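Local coordinates for racemase, putative (Roseobacter denitrificans, PDB 3TCS), which binds magnesium and D-alanine and is possibly a racemase or hydro-lyase of the mandelate racemase/muconate lactonizing enzyme family, at residues C288-L291 against R292-M296; P263-Q266 against R267-M271; L81-L84 against L85-T89; V314-F317 against T318-L321. One frame throughout, in Å; residues are numbered along the deposited sequence.

Interaction 1 of 4, residues C288-L291 against R292-M296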
ATOM      1  N   CYS B 288     -11.457 -13.275  -6.107  1.00  8.12           N
ATOM      2  CA  CYS B 288     -12.630 -12.409  -6.024  1.00  9.25           C
ATOM      3  C   CYS B 288     -12.324 -10.981  -6.456  1.00  8.52           C
ATOM      4  O   CYS B 288     -13.039 -10.401  -7.271  1.00  9.57           O
ATOM      5  CB  CYS B 288     -13.193 -12.404  -4.604  1.00 11.84           C
ATOM      6  SG  CYS B 288     -13.930 -13.968  -4.128  1.00 17.13           S
ATOM      7  N   ARG B 289     -11.256 -10.412  -5.917  1.00  7.94           N
ATOM      8  CA  ARG B 289     -10.900  -9.047  -6.266  1.00  8.16           C
ATOM      9  C   ARG B 289     -10.426  -8.946  -7.713  1.00  8.07           C
ATOM     10  O   ARG B 289     -10.694  -7.953  -8.388  1.00 10.00           O
ATOM     11  CB  ARG B 289      -9.858  -8.520  -5.274  1.00  9.29           C
ATOM     12  CG  ARG B 289     -10.467  -8.248  -3.881  1.00  9.16           C
ATOM     13  CD  ARG B 289      -9.400  -8.014  -2.827  1.00 11.33           C
ATOM     14  NE  ARG B 289      -8.449  -6.997  -3.252  1.00 12.07           N
ATOM     15  CZ  ARG B 289      -8.618  -5.687  -3.104  1.00 13.92           C
ATOM     16  NH1 ARG B 289      -9.713  -5.205  -2.523  1.00 11.51           N
ATOM     17  NH2 ARG B 289      -7.690  -4.856  -3.558  1.00 13.40           N
ATOM     18  N   THR B 290      -9.742  -9.974  -8.207  1.00  7.54           N
ATOM     19  CA  THR B 290      -9.299  -9.948  -9.598  1.00  8.85           C
ATOM     20  C   THR B 290     -10.528  -9.976 -10.517  1.00  8.66           C
ATOM     21  O   THR B 290     -10.554  -9.307 -11.552  1.00  8.81           O
ATOM     22  CB  THR B 290      -8.379 -11.145  -9.925  1.00  8.50           C
ATOM     23  OG1 THR B 290      -7.194 -11.065  -9.120  1.00  6.05           O
ATOM     24  CG2 THR B 290      -7.984 -11.125 -11.396  1.00  8.57           C
ATOM     25  N   LEU B 291     -11.547 -10.740 -10.133  1.00  7.17           N
ATOM     26  CA  LEU B 291     -12.772 -10.822 -10.928  1.00  8.49           C
ATOM     27  C   LEU B 291     -13.467  -9.458 -11.024  1.00  8.74           C
ATOM     28  O   LEU B 291     -14.170  -9.177 -11.996  1.00  7.89           O
ATOM     29  CB  LEU B 291     -13.728 -11.861 -10.338  1.00  9.33           C
ATOM     30  CG  LEU B 291     -13.265 -13.317 -10.488  1.00 11.07           C
ATOM     31  CD1 LEU B 291     -14.260 -14.253  -9.812  1.00 12.60           C
ATOM     32  CD2 LEU B 291     -13.129 -13.656 -11.965  1.00 10.84           C
ATOM     33  N   ARG B 292     -13.277  -8.613 -10.015  1.00  7.92           N
ATOM     34  CA  ARG B 292     -13.875  -7.281 -10.051  1.00  9.76           C
ATOM     35  C   ARG B 292     -13.181  -6.469 -11.141  1.00  9.19           C
ATOM     36  O   ARG B 292     -13.826  -5.713 -11.864  1.00  9.11           O
ATOM     37  CB  ARG B 292     -13.729  -6.574  -8.705  1.00 11.00           C
ATOM     38  CG  ARG B 292     -14.477  -7.253  -7.577  1.00 15.03           C
ATOM     39  CD  ARG B 292     -14.431  -6.419  -6.312  1.00 16.45           C
ATOM     40  NE  ARG B 292     -14.640  -7.239  -5.123  1.00 21.49           N
ATOM     41  CZ  ARG B 292     -14.563  -6.778  -3.877  1.00 21.80           C
ATOM     42  NH1 ARG B 292     -14.286  -5.498  -3.662  1.00 19.40           N
ATOM     43  NH2 ARG B 292     -14.737  -7.602  -2.848  1.00 22.01           N
ATOM     44  N   VAL B 293     -11.865  -6.635 -11.263  1.00  9.21           N
ATOM     45  CA  VAL B 293     -11.116  -5.926 -12.292  1.00  9.07           C
ATOM     46  C   VAL B 293     -11.482  -6.503 -13.659  1.00  9.23           C
ATOM     47  O   VAL B 293     -11.633  -5.768 -14.631  1.00  7.48           O
ATOM     48  CB  VAL B 293      -9.596  -6.036 -12.058  1.00  9.35           C
ATOM     49  CG1 VAL B 293      -8.828  -5.444 -13.243  1.00  9.57           C
ATOM     50  CG2 VAL B 293      -9.226  -5.291 -10.780  1.00  9.28           C
ATOM     51  N   VAL B 294     -11.632  -7.823 -13.724  1.00  7.54           N
ATOM     52  CA  VAL B 294     -12.009  -8.485 -14.969  1.00  8.84           C
ATOM     53  C   VAL B 294     -13.339  -7.915 -15.476  1.00  9.29           C
ATOM     54  O   VAL B 294     -13.511  -7.684 -16.677  1.00  8.18           O
ATOM     55  CB  VAL B 294     -12.154 -10.008 -14.764  1.00  8.02           C
ATOM     56  CG1 VAL B 294     -12.813 -10.649 -15.977  1.00  8.20           C
ATOM     57  CG2 VAL B 294     -10.782 -10.627 -14.523  1.00  8.22           C
ATOM     58  N   GLU B 295     -14.277  -7.687 -14.560  1.00  8.00           N
ATOM     59  CA  GLU B 295     -15.577  -7.135 -14.941  1.00  9.72           C
ATOM     60  C   GLU B 295     -15.453  -5.673 -15.399  1.00  9.37           C
ATOM     61  O   GLU B 295     -16.110  -5.264 -16.354  1.00 10.16           O
ATOM     62  CB  GLU B 295     -16.556  -7.263 -13.770  1.00 11.62           C
ATOM     63  CG  GLU B 295     -17.928  -6.621 -13.982  1.00 14.13           C
ATOM     64  CD  GLU B 295     -18.638  -7.070 -15.257  1.00 16.32           C
ATOM     65  OE1 GLU B 295     -18.456  -8.228 -15.696  1.00 14.63           O
ATOM     66  OE2 GLU B 295     -19.403  -6.254 -15.819  1.00 16.91           O
ATOM     67  N   MET B 296     -14.620  -4.885 -14.722  1.00  8.50           N
ATOM     68  CA  MET B 296     -14.419  -3.491 -15.128  1.00 10.16           C
ATOM     69  C   MET B 296     -13.937  -3.494 -16.571  1.00  8.94           C
ATOM     70  O   MET B 296     -14.420  -2.731 -17.410  1.00  9.18           O
ATOM     71  CB  MET B 296     -13.341  -2.809 -14.290  1.00 10.14           C
ATOM     72  CG  MET B 296     -13.659  -2.589 -12.832  1.00 11.41           C
ATOM     73  SD  MET B 296     -12.221  -1.856 -12.023  1.00 13.00           S
ATOM     74  CE  MET B 296     -12.742  -1.922 -10.303  1.00 12.96           C
TER
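Val294 N donates to Thr290 O at 2.8 Å, and the same oxygen is touched by the Val294 methyl CG2 at 3.3 Å. With CG1 anti to the backbone N (chi1 169°), Val294 sets CG2 beside that N, on the side of the preceding turn, where it also approaches the Thr290 methyl. One residue on, Glu295 N reaches Leu291 O at 3.0 Å. The amide of Arg292 is held less straight: it bonds to Cys288 O at 3.3 Å with an angle of only 135° at the hydrogen, and weakly to Arg289 O, which also takes a weak bond from Val293 N. These turns belong to helix 287-300, on the outside of the TIM-type barrel of the enolase superfamily. Arg292 leaves the helix with CG beside its backbone N (chi1 -64°), placing CG 3.5 Å from Cys288 O, and then runs extended to NE. The aliphatic CG of Arg289 lies over one face of the Arg292 guanidinium, 4.4 Å from Arg292 CZ. Arg289 NH1 and Arg292 NH1 are 4.7 Å apart, but Arg292 is engaged by the carboxylates of Asp82 and Asp86 on helix 81-91, which should offset the like charges, while Arg289 NE is bonded to Leu284 O. Val293, on another side of the helix, packs on Trp265 of helix 262-270.

Interaction 2 of 4, residues P263-Q266 against R267-M271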
ATOM      1  N   PRO B 263      -9.966   1.265  -6.695  1.00 13.81           N
ATOM      2  CA  PRO B 263     -10.379   2.542  -7.288  1.00 14.68           C
ATOM      3  C   PRO B 263      -9.374   3.028  -8.339  1.00 13.71           C
ATOM      4  O   PRO B 263      -9.744   3.710  -9.292  1.00 12.27           O
ATOM      5  CB  PRO B 263     -10.497   3.477  -6.079  1.00 17.50           C
ATOM      6  CG  PRO B 263      -9.650   2.818  -5.021  1.00 20.08           C
ATOM      7  CD  PRO B 263      -9.907   1.357  -5.228  1.00 15.39           C
ATOM      8  N   THR B 264      -8.104   2.662  -8.177  1.00 12.23           N
ATOM      9  CA  THR B 264      -7.089   3.051  -9.148  1.00 11.89           C
ATOM     10  C   THR B 264      -7.324   2.243 -10.424  1.00 11.34           C
ATOM     11  O   THR B 264      -7.159   2.754 -11.533  1.00  9.36           O
ATOM     12  CB  THR B 264      -5.667   2.790  -8.614  1.00 14.22           C
ATOM     13  OG1 THR B 264      -5.424   3.648  -7.493  1.00 16.60           O
ATOM     14  CG2 THR B 264      -4.629   3.071  -9.686  1.00 15.71           C
ATOM     15  N   TRP B 265      -7.705   0.979 -10.259  1.00  9.62           N
ATOM     16  CA  TRP B 265      -8.008   0.126 -11.400  1.00  9.07           C
ATOM     17  C   TRP B 265      -9.178   0.740 -12.175  1.00 10.53           C
ATOM     18  O   TRP B 265      -9.158   0.804 -13.407  1.00  8.66           O
ATOM     19  CB  TRP B 265      -8.391  -1.283 -10.936  1.00  8.62           C
ATOM     20  CG  TRP B 265      -7.245  -2.233 -10.941  1.00  9.11           C
ATOM     21  CD1 TRP B 265      -6.642  -2.804  -9.859  1.00  9.32           C
ATOM     22  CD2 TRP B 265      -6.548  -2.716 -12.095  1.00  9.93           C
ATOM     23  NE1 TRP B 265      -5.609  -3.615 -10.268  1.00  9.38           N
ATOM     24  CE2 TRP B 265      -5.530  -3.578 -11.636  1.00 10.24           C
ATOM     25  CE3 TRP B 265      -6.685  -2.502 -13.474  1.00  9.70           C
ATOM     26  CZ2 TRP B 265      -4.649  -4.229 -12.507  1.00 12.44           C
ATOM     27  CZ3 TRP B 265      -5.808  -3.148 -14.341  1.00 11.93           C
ATOM     28  CH2 TRP B 265      -4.803  -4.002 -13.851  1.00 10.18           C
ATOM     29  N   GLN B 266     -10.193   1.193 -11.444  1.00 10.21           N
ATOM     30  CA  GLN B 266     -11.358   1.808 -12.074  1.00 11.45           C
ATOM     31  C   GLN B 266     -10.940   3.056 -12.857  1.00 12.30           C
ATOM     32  O   GLN B 266     -11.412   3.292 -13.973  1.00 10.41           O
ATOM     33  CB  GLN B 266     -12.401   2.190 -11.018  1.00 13.40           C
ATOM     34  CG  GLN B 266     -13.736   2.632 -11.603  1.00 16.67           C
ATOM     35  CD  GLN B 266     -14.561   1.469 -12.117  1.00 18.98           C
ATOM     36  OE1 GLN B 266     -15.009   0.621 -11.343  1.00 19.25           O
ATOM     37  NE2 GLN B 266     -14.762   1.419 -13.427  1.00 18.09           N
ATOM     38  N   ARG B 267     -10.056   3.859 -12.273  1.00 11.07           N
ATOM     39  CA  ARG B 267      -9.591   5.070 -12.943  1.00 13.62           C
ATOM     40  C   ARG B 267      -8.804   4.731 -14.209  1.00 11.94           C
ATOM     41  O   ARG B 267      -9.009   5.339 -15.259  1.00 11.13           O
ATOM     42  CB  ARG B 267      -8.711   5.893 -12.005  1.00 14.69           C
ATOM     43  CG  ARG B 267      -8.292   7.228 -12.585  1.00 21.70           C
ATOM     44  CD  ARG B 267      -7.182   7.867 -11.767  1.00 25.71           C
ATOM     45  NE  ARG B 267      -6.748   9.131 -12.354  1.00 31.48           N
ATOM     46  CZ  ARG B 267      -5.569   9.699 -12.121  1.00 33.77           C
ATOM     47  NH1 ARG B 267      -4.693   9.115 -11.311  1.00 34.99           N
ATOM     48  NH2 ARG B 267      -5.264  10.851 -12.703  1.00 36.01           N
ATOM     49  N   MET B 268      -7.901   3.759 -14.099  1.00  9.94           N
ATOM     50  CA  MET B 268      -7.072   3.334 -15.232  1.00  9.87           C
ATOM     51  C   MET B 268      -7.924   2.869 -16.412  1.00  9.91           C
ATOM     52  O   MET B 268      -7.675   3.233 -17.567  1.00 10.29           O
ATOM     53  CB  MET B 268      -6.149   2.184 -14.809  1.00  9.62           C
ATOM     54  CG  MET B 268      -5.146   1.759 -15.879  1.00 11.67           C
ATOM     55  SD  MET B 268      -4.499   0.086 -15.613  1.00 14.77           S
ATOM     56  CE  MET B 268      -3.882   0.221 -13.921  1.00 13.01           C
ATOM     57  N   ILE B 269      -8.928   2.056 -16.117  1.00  9.31           N
ATOM     58  CA  ILE B 269      -9.808   1.525 -17.149  1.00  8.45           C
ATOM     59  C   ILE B 269     -10.748   2.590 -17.710  1.00  9.34           C
ATOM     60  O   ILE B 269     -10.922   2.687 -18.927  1.00  9.42           O
ATOM     61  CB  ILE B 269     -10.593   0.309 -16.599  1.00  8.36           C
ATOM     62  CG1 ILE B 269      -9.599  -0.836 -16.339  1.00  8.00           C
ATOM     63  CG2 ILE B 269     -11.674  -0.125 -17.588  1.00  9.18           C
ATOM     64  CD1 ILE B 269     -10.195  -2.073 -15.687  1.00  7.94           C
ATOM     65  N   ASP B 270     -11.328   3.404 -16.835  1.00 10.05           N
ATOM     66  CA  ASP B 270     -12.230   4.465 -17.272  1.00 10.50           C
ATOM     67  C   ASP B 270     -11.535   5.426 -18.241  1.00 11.91           C
ATOM     68  O   ASP B 270     -12.136   5.867 -19.225  1.00 10.25           O
ATOM     69  CB  ASP B 270     -12.744   5.279 -16.075  1.00 12.26           C
ATOM     70  CG  ASP B 270     -13.725   4.506 -15.203  1.00 14.64           C
ATOM     71  OD1 ASP B 270     -14.100   3.370 -15.559  1.00 15.53           O
ATOM     72  OD2 ASP B 270     -14.129   5.048 -14.151  1.00 16.99           O
ATOM     73  N   MET B 271     -10.274   5.753 -17.960  1.00 10.97           N
ATOM     74  CA  MET B 271      -9.529   6.682 -18.804  1.00 12.85           C
ATOM     75  C   MET B 271      -8.854   6.000 -19.991  1.00 12.59           C
ATOM     76  O   MET B 271      -8.223   6.662 -20.820  1.00 12.05           O
ATOM     77  CB  MET B 271      -8.481   7.431 -17.969  1.00 14.31           C
ATOM     78  CG  MET B 271      -7.287   6.586 -17.536  1.00 16.30           C
ATOM     79  SD  MET B 271      -6.231   7.417 -16.315  1.00 17.88           S
ATOM     80  CE  MET B 271      -5.232   8.483 -17.376  1.00 15.68           C
TER
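Trp265 and Met268 lie side by side on the tight, buried flank of this helix, and Met268 folds its tip over the indole. Bent at its last torsion (chi3 -54°), the methionine sets its methyl CE over one face of the six-membered ring, 4.1 Å from the centroid and offset toward the rim, in a CH-pi contact. Its SD stands obliquely 3.7 Å from Trp265 CZ3, completing a Met-aromatic pair. Ile269 adds CD1, 4.2 Å from Trp265 CE3. Trp265 NE1 is bonded to Asp259 O, which helps to set the rotation of the indole. The stretch lies in helix 262-270, the crossover helix of the beta-alpha-beta unit joining strands 252-255 and 276-277 of the barrel, and this flank packs on Val277 and on Val293 of helix 287-300. The solvent side is polar and looser. There Gln266 NE2 donates to Asp270 OD1 at 3.0 Å (162° at the hydrogen), on the syn side of the carboxylate but tilted out of its plane. The acceptor lies in the amide plane, but the carboxylate is turned 37° from it. Arg267, by contrast, extends away from the turn to face the second subunit, where it packs on Arg267 of that chain.

Interaction 3 of 4, residues L81-L84 against L85-T89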
ATOM      1  N   LEU B  81     -17.764 -14.180  -0.075  1.00 20.05           N
ATOM      2  CA  LEU B  81     -16.360 -13.873   0.144  1.00 17.46           C
ATOM      3  C   LEU B  81     -16.019 -12.435  -0.248  1.00 17.02           C
ATOM      4  O   LEU B  81     -15.201 -11.789   0.406  1.00 15.74           O
ATOM      5  CB  LEU B  81     -15.498 -14.870  -0.637  1.00 16.17           C
ATOM      6  CG  LEU B  81     -13.978 -14.759  -0.509  1.00 13.42           C
ATOM      7  CD1 LEU B  81     -13.567 -14.815   0.962  1.00 15.63           C
ATOM      8  CD2 LEU B  81     -13.338 -15.892  -1.298  1.00 14.24           C
ATOM      9  N   ASP B  82     -16.657 -11.929  -1.301  1.00 16.84           N
ATOM     10  CA  ASP B  82     -16.409 -10.564  -1.759  1.00 18.51           C
ATOM     11  C   ASP B  82     -16.654  -9.539  -0.663  1.00 17.87           C
ATOM     12  O   ASP B  82     -15.837  -8.650  -0.447  1.00 17.23           O
ATOM     13  CB  ASP B  82     -17.291 -10.228  -2.965  1.00 20.20           C
ATOM     14  CG  ASP B  82     -16.581 -10.449  -4.288  1.00 22.41           C
ATOM     15  OD1 ASP B  82     -15.480  -9.887  -4.471  1.00 21.14           O
ATOM     16  OD2 ASP B  82     -17.125 -11.179  -5.143  1.00 26.12           O
ATOM     17  N   ASP B  83     -17.786  -9.658   0.023  1.00 17.39           N
ATOM     18  CA  ASP B  83     -18.106  -8.725   1.093  1.00 17.48           C
ATOM     19  C   ASP B  83     -17.171  -8.927   2.279  1.00 16.38           C
ATOM     20  O   ASP B  83     -16.741  -7.961   2.903  1.00 16.08           O
ATOM     21  CB  ASP B  83     -19.557  -8.896   1.544  1.00 21.51           C
ATOM     22  CG  ASP B  83     -19.949  -7.905   2.631  1.00 26.32           C
ATOM     23  OD1 ASP B  83     -19.773  -6.684   2.420  1.00 27.63           O
ATOM     24  OD2 ASP B  83     -20.435  -8.348   3.695  1.00 28.58           O
ATOM     25  N   LEU B  84     -16.858 -10.181   2.592  1.00 14.45           N
ATOM     26  CA  LEU B  84     -15.967 -10.465   3.709  1.00 14.82           C
ATOM     27  C   LEU B  84     -14.601  -9.819   3.478  1.00 14.60           C
ATOM     28  O   LEU B  84     -14.002  -9.267   4.402  1.00 14.09           O
ATOM     29  CB  LEU B  84     -15.822 -11.977   3.898  1.00 16.08           C
ATOM     30  CG  LEU B  84     -15.071 -12.477   5.136  1.00 17.43           C
ATOM     31  CD1 LEU B  84     -15.587 -11.788   6.391  1.00 17.67           C
ATOM     32  CD2 LEU B  84     -15.256 -13.984   5.242  1.00 17.03           C
ATOM     33  N   LEU B  85     -14.114  -9.886   2.241  1.00 13.94           N
ATOM     34  CA  LEU B  85     -12.830  -9.287   1.892  1.00 12.58           C
ATOM     35  C   LEU B  85     -12.912  -7.767   2.012  1.00 12.76           C
ATOM     36  O   LEU B  85     -11.944  -7.119   2.401  1.00 12.56           O
ATOM     37  CB  LEU B  85     -12.427  -9.688   0.469  1.00 13.46           C
ATOM     38  CG  LEU B  85     -12.118 -11.180   0.310  1.00 13.40           C
ATOM     39  CD1 LEU B  85     -11.888 -11.523  -1.160  1.00 15.57           C
ATOM     40  CD2 LEU B  85     -10.899 -11.522   1.143  1.00 14.60           C
ATOM     41  N   ASP B  86     -14.066  -7.192   1.678  1.00 13.23           N
ATOM     42  CA  ASP B  86     -14.221  -5.746   1.792  1.00 14.24           C
ATOM     43  C   ASP B  86     -14.158  -5.362   3.262  1.00 14.06           C
ATOM     44  O   ASP B  86     -13.597  -4.326   3.618  1.00 14.64           O
ATOM     45  CB  ASP B  86     -15.554  -5.272   1.201  1.00 15.19           C
ATOM     46  CG  ASP B  86     -15.576  -5.320  -0.318  1.00 18.50           C
ATOM     47  OD1 ASP B  86     -14.494  -5.259  -0.942  1.00 19.15           O
ATOM     48  OD2 ASP B  86     -16.686  -5.399  -0.889  1.00 18.33           O
ATOM     49  N   ILE B  87     -14.745  -6.197   4.116  1.00 14.19           N
ATOM     50  CA  ILE B  87     -14.730  -5.944   5.550  1.00 13.74           C
ATOM     51  C   ILE B  87     -13.287  -5.917   6.036  1.00 12.83           C
ATOM     52  O   ILE B  87     -12.921  -5.079   6.859  1.00 12.75           O
ATOM     53  CB  ILE B  87     -15.512  -7.028   6.325  1.00 15.09           C
ATOM     54  CG1 ILE B  87     -17.015  -6.803   6.140  1.00 18.97           C
ATOM     55  CG2 ILE B  87     -15.140  -6.992   7.811  1.00 16.56           C
ATOM     56  CD1 ILE B  87     -17.887  -7.876   6.765  1.00 22.45           C
ATOM     57  N   VAL B  88     -12.462  -6.827   5.526  1.00 10.93           N
ATOM     58  CA  VAL B  88     -11.061  -6.858   5.934  1.00 11.16           C
ATOM     59  C   VAL B  88     -10.373  -5.537   5.588  1.00 12.27           C
ATOM     60  O   VAL B  88      -9.690  -4.955   6.432  1.00 12.09           O
ATOM     61  CB  VAL B  88     -10.284  -8.018   5.260  1.00 11.94           C
ATOM     62  CG1 VAL B  88      -8.799  -7.896   5.575  1.00 12.37           C
ATOM     63  CG2 VAL B  88     -10.814  -9.368   5.753  1.00 11.35           C
ATOM     64  N   THR B  89     -10.562  -5.055   4.359  1.00 12.11           N
ATOM     65  CA  THR B  89      -9.932  -3.800   3.948  1.00 14.43           C
ATOM     66  C   THR B  89     -10.493  -2.585   4.684  1.00 15.59           C
ATOM     67  O   THR B  89      -9.791  -1.597   4.888  1.00 14.43           O
ATOM     68  CB  THR B  89     -10.056  -3.559   2.423  1.00 15.94           C
ATOM     69  OG1 THR B  89     -11.435  -3.449   2.054  1.00 18.10           O
ATOM     70  CG2 THR B  89      -9.414  -4.702   1.655  1.00 16.43           C
TER
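Four consecutive i to i+4 backbone bonds join the two halves, from Leu85 N to Leu81 O, 2.9 Å, through Val88 N to Leu84 O. They form the opening turns of helix 81-91 in the N-terminal capping domain characteristic of the enolase superfamily. On the inner side Leu81 and Leu85 cross at an angle, CG of the former 3.9 Å from CD1 of the latter. Leu81 carries its CG anti to the backbone N (chi1 -178°), which swings the branch along the helix to meet its neighbour, and Leu85 lays its own CG 3.1 Å from Leu81 O. Both leucines, with Leu84 and Val88, pack on Met73 of helix 58-73, and Leu81 and Leu85 also touch Cys288. Asp82, Asp83 and Asp86 bring acidic groups to the rest of the turn: Asp82 and Asp86 turn to Arg292, while Asp83 OD1 forms a salt bridge with Arg176 of the second subunit. Asp83 OD1 and Asp86 OD2 are 4.7 Å apart, a like-charge approach that the neighbouring arginines probably offset. The methyl CD1 of Ile87 comes across to within 4.0 Å of Asp83 OD2, and Thr89 OG1 donates to Asp86 O at 2.8 Å.

Interaction 4 of 4, residues V314-F317 against T318-L321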
ATOM      1  N   VAL B 314       1.022 -18.885  -8.516  1.00  7.28           N
ATOM      2  CA  VAL B 314       0.441 -17.754  -9.237  1.00  6.38           C
ATOM      3  C   VAL B 314       0.117 -18.075 -10.700  1.00  8.29           C
ATOM      4  O   VAL B 314      -0.919 -17.651 -11.223  1.00  8.16           O
ATOM      5  CB  VAL B 314       1.358 -16.504  -9.142  1.00  7.06           C
ATOM      6  CG1 VAL B 314       2.679 -16.737  -9.877  1.00  5.75           C
ATOM      7  CG2 VAL B 314       0.627 -15.283  -9.672  1.00  6.68           C
ATOM      8  N   THR B 315       0.983 -18.841 -11.358  1.00  7.14           N
ATOM      9  CA  THR B 315       0.751 -19.181 -12.756  1.00  6.64           C
ATOM     10  C   THR B 315      -0.455 -20.108 -12.919  1.00  6.78           C
ATOM     11  O   THR B 315      -1.256 -19.932 -13.843  1.00  5.65           O
ATOM     12  CB  THR B 315       2.012 -19.813 -13.382  1.00  6.80           C
ATOM     13  OG1 THR B 315       3.091 -18.872 -13.322  1.00  6.58           O
ATOM     14  CG2 THR B 315       1.767 -20.175 -14.842  1.00  7.48           C
ATOM     15  N   LEU B 316      -0.597 -21.073 -12.013  1.00  5.60           N
ATOM     16  CA  LEU B 316      -1.722 -22.008 -12.058  1.00  6.05           C
ATOM     17  C   LEU B 316      -3.041 -21.284 -11.799  1.00  5.96           C
ATOM     18  O   LEU B 316      -4.045 -21.545 -12.468  1.00  5.81           O
ATOM     19  CB  LEU B 316      -1.541 -23.121 -11.019  1.00  5.77           C
ATOM     20  CG  LEU B 316      -2.630 -24.200 -10.954  1.00  7.61           C
ATOM     21  CD1 LEU B 316      -2.807 -24.853 -12.325  1.00  8.18           C
ATOM     22  CD2 LEU B 316      -2.249 -25.252  -9.911  1.00  8.58           C
ATOM     23  N   PHE B 317      -3.044 -20.373 -10.827  1.00  6.36           N
ATOM     24  CA  PHE B 317      -4.260 -19.625 -10.528  1.00  6.64           C
ATOM     25  C   PHE B 317      -4.701 -18.873 -11.777  1.00  6.39           C
ATOM     26  O   PHE B 317      -5.893 -18.782 -12.077  1.00  6.81           O
ATOM     27  CB  PHE B 317      -4.030 -18.606  -9.412  1.00  5.44           C
ATOM     28  CG  PHE B 317      -3.612 -19.209  -8.099  1.00  7.80           C
ATOM     29  CD1 PHE B 317      -3.959 -20.516  -7.767  1.00  5.36           C
ATOM     30  CD2 PHE B 317      -2.921 -18.442  -7.169  1.00  6.85           C
ATOM     31  CE1 PHE B 317      -3.624 -21.052  -6.512  1.00  9.04           C
ATOM     32  CE2 PHE B 317      -2.583 -18.965  -5.907  1.00  9.09           C
ATOM     33  CZ  PHE B 317      -2.936 -20.270  -5.583  1.00  8.16           C
ATOM     34  N   THR B 318      -3.724 -18.323 -12.493  1.00  6.83           N
ATOM     35  CA  THR B 318      -3.994 -17.559 -13.709  1.00  6.28           C
ATOM     36  C   THR B 318      -4.541 -18.471 -14.802  1.00  6.89           C
ATOM     37  O   THR B 318      -5.439 -18.084 -15.556  1.00  6.52           O
ATOM     38  CB  THR B 318      -2.712 -16.850 -14.200  1.00  6.06           C
ATOM     39  OG1 THR B 318      -2.197 -16.022 -13.149  1.00  7.68           O
ATOM     40  CG2 THR B 318      -3.010 -15.978 -15.410  1.00  6.85           C
ATOM     41  N   MET B 319      -3.997 -19.682 -14.887  1.00  4.57           N
ATOM     42  CA  MET B 319      -4.460 -20.658 -15.870  1.00  7.79           C
ATOM     43  C   MET B 319      -5.951 -20.934 -15.662  1.00  6.96           C
ATOM     44  O   MET B 319      -6.721 -20.966 -16.622  1.00  5.76           O
ATOM     45  CB  MET B 319      -3.660 -21.960 -15.742  1.00  5.33           C
ATOM     46  CG  MET B 319      -2.255 -21.876 -16.320  1.00  5.87           C
ATOM     47  SD  MET B 319      -1.161 -23.180 -15.705  1.00 10.00           S
ATOM     48  CE  MET B 319      -2.132 -24.669 -16.105  1.00  3.78           C
ATOM     49  N   HIS B 320      -6.363 -21.129 -14.411  1.00  5.88           N
ATOM     50  CA  HIS B 320      -7.774 -21.386 -14.131  1.00  7.12           C
ATOM     51  C   HIS B 320      -8.627 -20.174 -14.484  1.00  6.89           C
ATOM     52  O   HIS B 320      -9.713 -20.313 -15.051  1.00  8.95           O
ATOM     53  CB  HIS B 320      -7.994 -21.733 -12.654  1.00  6.61           C
ATOM     54  CG  HIS B 320      -7.716 -23.165 -12.313  1.00  7.67           C
ATOM     55  ND1 HIS B 320      -6.439 -23.674 -12.207  1.00 10.77           N
ATOM     56  CD2 HIS B 320      -8.553 -24.194 -12.047  1.00  5.66           C
ATOM     57  CE1 HIS B 320      -6.501 -24.953 -11.886  1.00  6.57           C
ATOM     58  NE2 HIS B 320      -7.773 -25.294 -11.783  1.00 10.57           N
ATOM     59  N   LEU B 321      -8.137 -18.985 -14.146  1.00  7.46           N
ATOM     60  CA  LEU B 321      -8.875 -17.763 -14.438  1.00  7.53           C
ATOM     61  C   LEU B 321      -9.070 -17.593 -15.945  1.00  7.26           C
ATOM     62  O   LEU B 321     -10.171 -17.285 -16.403  1.00  8.78           O
ATOM     63  CB  LEU B 321      -8.138 -16.539 -13.881  1.00  6.51           C
ATOM     64  CG  LEU B 321      -8.861 -15.200 -14.093  1.00 11.26           C
ATOM     65  CD1 LEU B 321     -10.075 -15.126 -13.173  1.00 10.36           C
ATOM     66  CD2 LEU B 321      -7.922 -14.043 -13.811  1.00 10.68           C
TER
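Thr318 and His320 each send a side-chain donor back to a carbonyl one turn earlier, supplementing the ordinary helix bonds. Val314 O accepts both Thr318 N, at 3.2 Å, and Thr318 OG1, at 2.8 Å, and the two donors come from opposite faces of the carbonyl plane. The hydroxyl reaches it because OG1 sits beside the backbone N (chi1 -56°). Leu316 O is likewise shared by His320 N, at 3.1 Å, and His320 ND1, at 3.2 Å. The ND1 bond is straight at the hydrogen, 165°; the oxygen lies in the imidazole plane, yet the donor stands above the carbonyl plane. The remaining bonds, Met319 N to Thr315 O and Leu321 N to Phe317 O, are plain helix links. Among apolar contacts, Leu316 runs alongside His320, with CD1 3.7 Å from CE1, and the same methyl meets Met319 CE at 3.8 Å. Beyond the helix, His320 meets Trp369 edge-to-face, Phe317 also packs against that indole, and Thr315, Thr318 and Met319 lean on Leu332 of barrel strand 332-335. Helix 314-322 thus packs against the barrel strands. Because every residue here is buried, the forked bonds give the Thr318 hydroxyl and the imidazole N-H partners within the helix itself, and they imply a hydrogen on ND1 of His320.

In the fold
Along the chain the order is interaction 3, 2, 1, 4. Interaction 3 lies on helix 81-91 of the N-terminal capping domain; the others lie on successive barrel helices, 262-270, 287-300 and 314-322. Helix 287-300 is the hub: interaction 1 touches all three neighbours, with centres 12 Å from interaction 2 and 14 Å from interactions 3 and 4. It meets interaction 2 through apolar packing, interaction 4 through leucine and threonine methyls, and interaction 3 through salt bridges. The other three do not touch one another, their nearest atoms being about 9 to 11 Å apart. One barrel helix therefore joins the barrel to the capping domain, its Val293 side chain about 11 Å from that of the magnesium ligand Glu257.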